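Local coordinates for protein lactate dehydrogenase, adjacent gene encodes predicted malate dehydrogenase (Cryptosporidium parvum, PDB 4ND2) that probably interconverts (S)-lactate and pyruvate with NAD(+)/NADH as the hydride carrier, as an L-lactate dehydrogenase of the LDH/MDH superfamily, at residues Leu248-Ala253 and Gly282-Leu287. Numbering follows the deposited sequence.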
ATOM      1  N   LEU A 248      11.888  -9.759  -8.382  1.00 18.61           N
ATOM      2  CA  LEU A 248      11.896  -8.442  -9.025  1.00 19.02           C
ATOM      3  C   LEU A 248      12.461  -7.335  -8.137  1.00 19.45           C
ATOM      4  O   LEU A 248      13.072  -6.396  -8.639  1.00 19.50           O
ATOM      5  CB  LEU A 248      10.486  -8.063  -9.496  1.00 18.82           C
ATOM      6  CG  LEU A 248       9.929  -8.893 -10.659  1.00 18.75           C
ATOM      7  CD1 LEU A 248       8.439  -8.640 -10.847  1.00 18.79           C
ATOM      8  CD2 LEU A 248      10.683  -8.597 -11.943  1.00 18.75           C
ATOM      9  N   LYS A 249      12.253  -7.446  -6.828  1.00 20.19           N
ATOM     10  CA  LYS A 249      12.748  -6.449  -5.879  1.00 20.80           C
ATOM     11  C   LYS A 249      14.032  -6.886  -5.165  1.00 20.73           C
ATOM     12  O   LYS A 249      14.529  -6.171  -4.295  1.00 19.96           O
ATOM     13  CB  LYS A 249      11.655  -6.115  -4.865  1.00 21.83           C
ATOM     14  CG  LYS A 249      10.450  -5.438  -5.500  1.00 22.84           C
ATOM     15  CD  LYS A 249       9.265  -5.379  -4.549  1.00 24.03           C
ATOM     16  CE  LYS A 249       8.277  -4.287  -4.935  1.00 24.94           C
ATOM     17  NZ  LYS A 249       8.893  -2.935  -5.091  1.00 25.54           N
ATOM     18  N   ASP A 250      14.567  -8.050  -5.542  1.00 20.78           N
ATOM     19  CA  ASP A 250      15.824  -8.560  -4.986  1.00 21.11           C
ATOM     20  C   ASP A 250      15.776  -8.562  -3.458  1.00 21.01           C
ATOM     21  O   ASP A 250      16.674  -8.042  -2.796  1.00 20.74           O
ATOM     22  CB  ASP A 250      17.005  -7.721  -5.494  1.00 21.31           C
ATOM     23  CG  ASP A 250      18.360  -8.285  -5.074  1.00 21.82           C
ATOM     24  OD1 ASP A 250      18.526  -9.524  -5.049  1.00 21.67           O
ATOM     25  OD2 ASP A 250      19.262  -7.477  -4.768  1.00 21.96           O
ATOM     26  N   LYS A 251      14.720  -9.154  -2.910  1.00 21.20           N
ATOM     27  CA  LYS A 251      14.439  -9.066  -1.474  1.00 21.70           C
ATOM     28  C   LYS A 251      15.375  -9.871  -0.576  1.00 21.55           C
ATOM     29  O   LYS A 251      15.500  -9.558   0.611  1.00 21.37           O
ATOM     30  CB  LYS A 251      13.011  -9.523  -1.179  1.00 22.35           C
ATOM     31  CG  LYS A 251      11.927  -8.560  -1.620  1.00 23.17           C
ATOM     32  CD  LYS A 251      10.593  -8.985  -1.033  1.00 24.14           C
ATOM     33  CE  LYS A 251       9.439  -8.216  -1.638  1.00 25.11           C
ATOM     34  NZ  LYS A 251       8.139  -8.672  -1.068  1.00 26.05           N
ATOM     35  N   LYS A 252      16.002 -10.911  -1.125  1.00 21.17           N
ATOM     36  CA  LYS A 252      16.666 -11.936  -0.314  1.00 21.34           C
ATOM     37  C   LYS A 252      15.665 -12.495   0.704  1.00 21.13           C
ATOM     38  O   LYS A 252      15.982 -12.674   1.883  1.00 21.33           O
ATOM     39  CB  LYS A 252      17.913 -11.380   0.397  1.00 21.49           C
ATOM     40  CG  LYS A 252      18.803 -10.489  -0.457  1.00 21.77           C
ATOM     41  CD  LYS A 252      19.299 -11.186  -1.711  1.00 22.04           C
ATOM     42  CE  LYS A 252      20.266 -10.290  -2.469  1.00 22.29           C
ATOM     43  NZ  LYS A 252      20.634 -10.832  -3.804  1.00 22.52           N
ATOM     44  N   ALA A 253      14.447 -12.751   0.236  1.00 21.10           N
ATOM     45  CA  ALA A 253      13.373 -13.245   1.088  1.00 21.02           C
ATOM     46  C   ALA A 253      13.521 -14.745   1.294  1.00 20.92           C
ATOM     47  O   ALA A 253      13.928 -15.465   0.383  1.00 20.41           O
ATOM     48  CB  ALA A 253      12.020 -12.937   0.465  1.00 21.08           C
ATOM     49  N   GLY A 282      17.602 -15.235  -8.772  1.00 25.21           N
ATOM     50  CA  GLY A 282      16.709 -16.381  -8.620  1.00 24.61           C
ATOM     51  C   GLY A 282      16.870 -17.029  -7.260  1.00 24.36           C
ATOM     52  O   GLY A 282      16.919 -16.338  -6.244  1.00 23.57           O
ATOM     53  N   VAL A 283      16.950 -18.359  -7.241  1.00 24.36           N
ATOM     54  CA  VAL A 283      17.209 -19.104  -6.010  1.00 24.67           C
ATOM     55  C   VAL A 283      18.698 -18.982  -5.697  1.00 24.81           C
ATOM     56  O   VAL A 283      19.531 -19.556  -6.394  1.00 24.71           O
ATOM     57  CB  VAL A 283      16.802 -20.590  -6.137  1.00 24.83           C
ATOM     58  CG1 VAL A 283      17.158 -21.358  -4.868  1.00 24.94           C
ATOM     59  CG2 VAL A 283      15.312 -20.709  -6.428  1.00 24.95           C
ATOM     60  N   GLU A 284      19.023 -18.223  -4.656  1.00 25.31           N
ATOM     61  CA  GLU A 284      20.412 -17.870  -4.352  1.00 26.09           C
ATOM     62  C   GLU A 284      21.030 -18.714  -3.232  1.00 26.59           C
ATOM     63  O   GLU A 284      22.254 -18.793  -3.121  1.00 26.55           O
ATOM     64  CB  GLU A 284      20.501 -16.377  -4.023  1.00 26.15           C
ATOM     65  CG  GLU A 284      20.144 -15.500  -5.216  1.00 26.21           C
ATOM     66  CD  GLU A 284      20.115 -14.016  -4.905  1.00 26.35           C
ATOM     67  OE1 GLU A 284      19.756 -13.238  -5.813  1.00 26.39           O
ATOM     68  OE2 GLU A 284      20.447 -13.619  -3.769  1.00 26.33           O
ATOM     69  N   ASP A 285      20.191 -19.340  -2.409  1.00 27.05           N
ATOM     70  CA  ASP A 285      20.670 -20.211  -1.335  1.00 27.59           C
ATOM     71  C   ASP A 285      19.527 -21.074  -0.807  1.00 27.00           C
ATOM     72  O   ASP A 285      18.357 -20.807  -1.091  1.00 26.44           O
ATOM     73  CB  ASP A 285      21.263 -19.371  -0.192  1.00 28.64           C
ATOM     74  CG  ASP A 285      22.335 -20.114   0.607  1.00 30.16           C
ATOM     75  OD1 ASP A 285      22.783 -19.566   1.636  1.00 31.68           O
ATOM     76  OD2 ASP A 285      22.735 -21.233   0.220  1.00 31.13           O
ATOM     77  N   ILE A 286      19.876 -22.117  -0.057  1.00 26.40           N
ATOM     78  CA  ILE A 286      18.901 -22.948   0.646  1.00 26.07           C
ATOM     79  C   ILE A 286      19.299 -23.034   2.118  1.00 26.34           C
ATOM     80  O   ILE A 286      20.462 -23.289   2.429  1.00 26.21           O
ATOM     81  CB  ILE A 286      18.824 -24.366   0.040  1.00 25.94           C
ATOM     82  CG1 ILE A 286      18.200 -24.311  -1.358  1.00 25.99           C
ATOM     83  CG2 ILE A 286      18.012 -25.295   0.939  1.00 25.99           C
ATOM     84  CD1 ILE A 286      18.363 -25.583  -2.161  1.00 26.12           C
ATOM     85  N   LEU A 287      18.334 -22.822   3.012  1.00 26.61           N
ATOM     86  CA  LEU A 287      18.578 -22.893   4.453  1.00 26.97           C
ATOM     87  C   LEU A 287      18.315 -24.300   4.988  1.00 27.17           C
ATOM     88  O   LEU A 287      17.406 -24.989   4.521  1.00 26.25           O
ATOM     89  CB  LEU A 287      17.694 -21.895   5.202  1.00 27.06           C
ATOM     90  CG  LEU A 287      17.788 -20.431   4.771  1.00 27.35           C
ATOM     91  CD1 LEU A 287      16.900 -19.573   5.659  1.00 27.63           C
ATOM     92  CD2 LEU A 287      19.225 -19.934   4.810  1.00 27.72           C
TER
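The ammonium group of Lys252 comes up to the carboxylate of Glu284, the two side chains crossing at about a right angle, and Asp250 completes a three-residue salt-bridge network around the lysine. Lys252 NZ makes a salt-bridge hydrogen bond of 2.8 Å to Glu284 OE2, on the syn lone pair of that oxygen, and a weak second one of 3.3 Å to Glu284 OE1. The grip is therefore forked but lopsided. A bend at chi2 (-58°) folds the lysine chain so that its last carbons run past the same oxygen, with Lys252 CD 3.4 Å from Glu284 OE2. Glu284, by contrast, is extended beyond CG and reaches toward the loop.

That loop leads into strand 253-261, one outer strand of a three-stranded antiparallel sheet in the C-terminal domain of the lactate/malate dehydrogenase fold; Glu284 starts from strand 284-286, also outermost in this chain, and strand 270-279 runs between them. Asp250, with positive phi, is the first residue to leave the helical conformation after helix 234-248, in a Schellman motif, and Lys252 and Ala253 oppose Ile278 in a G1 beta bulge.

Asp250 OD1 receives Lys252 NZ on its syn lone pair at 2.8 Å, a chi1 of -174° swinging the carboxylate away from the backbone N. The two carboxylate planes are turned 54° apart, and Asp250 OD1 stands 4.0 Å from Glu284 OE1, a like-charge approach that the shared lysine would be expected to offset. Backbone amides of Lys280 and Asn281 also donate to Asp250 OD1 and Glu284 OE1, respectively, while Asp250 OD2 forms a salt bridge with Arg4 of a neighbouring subunit.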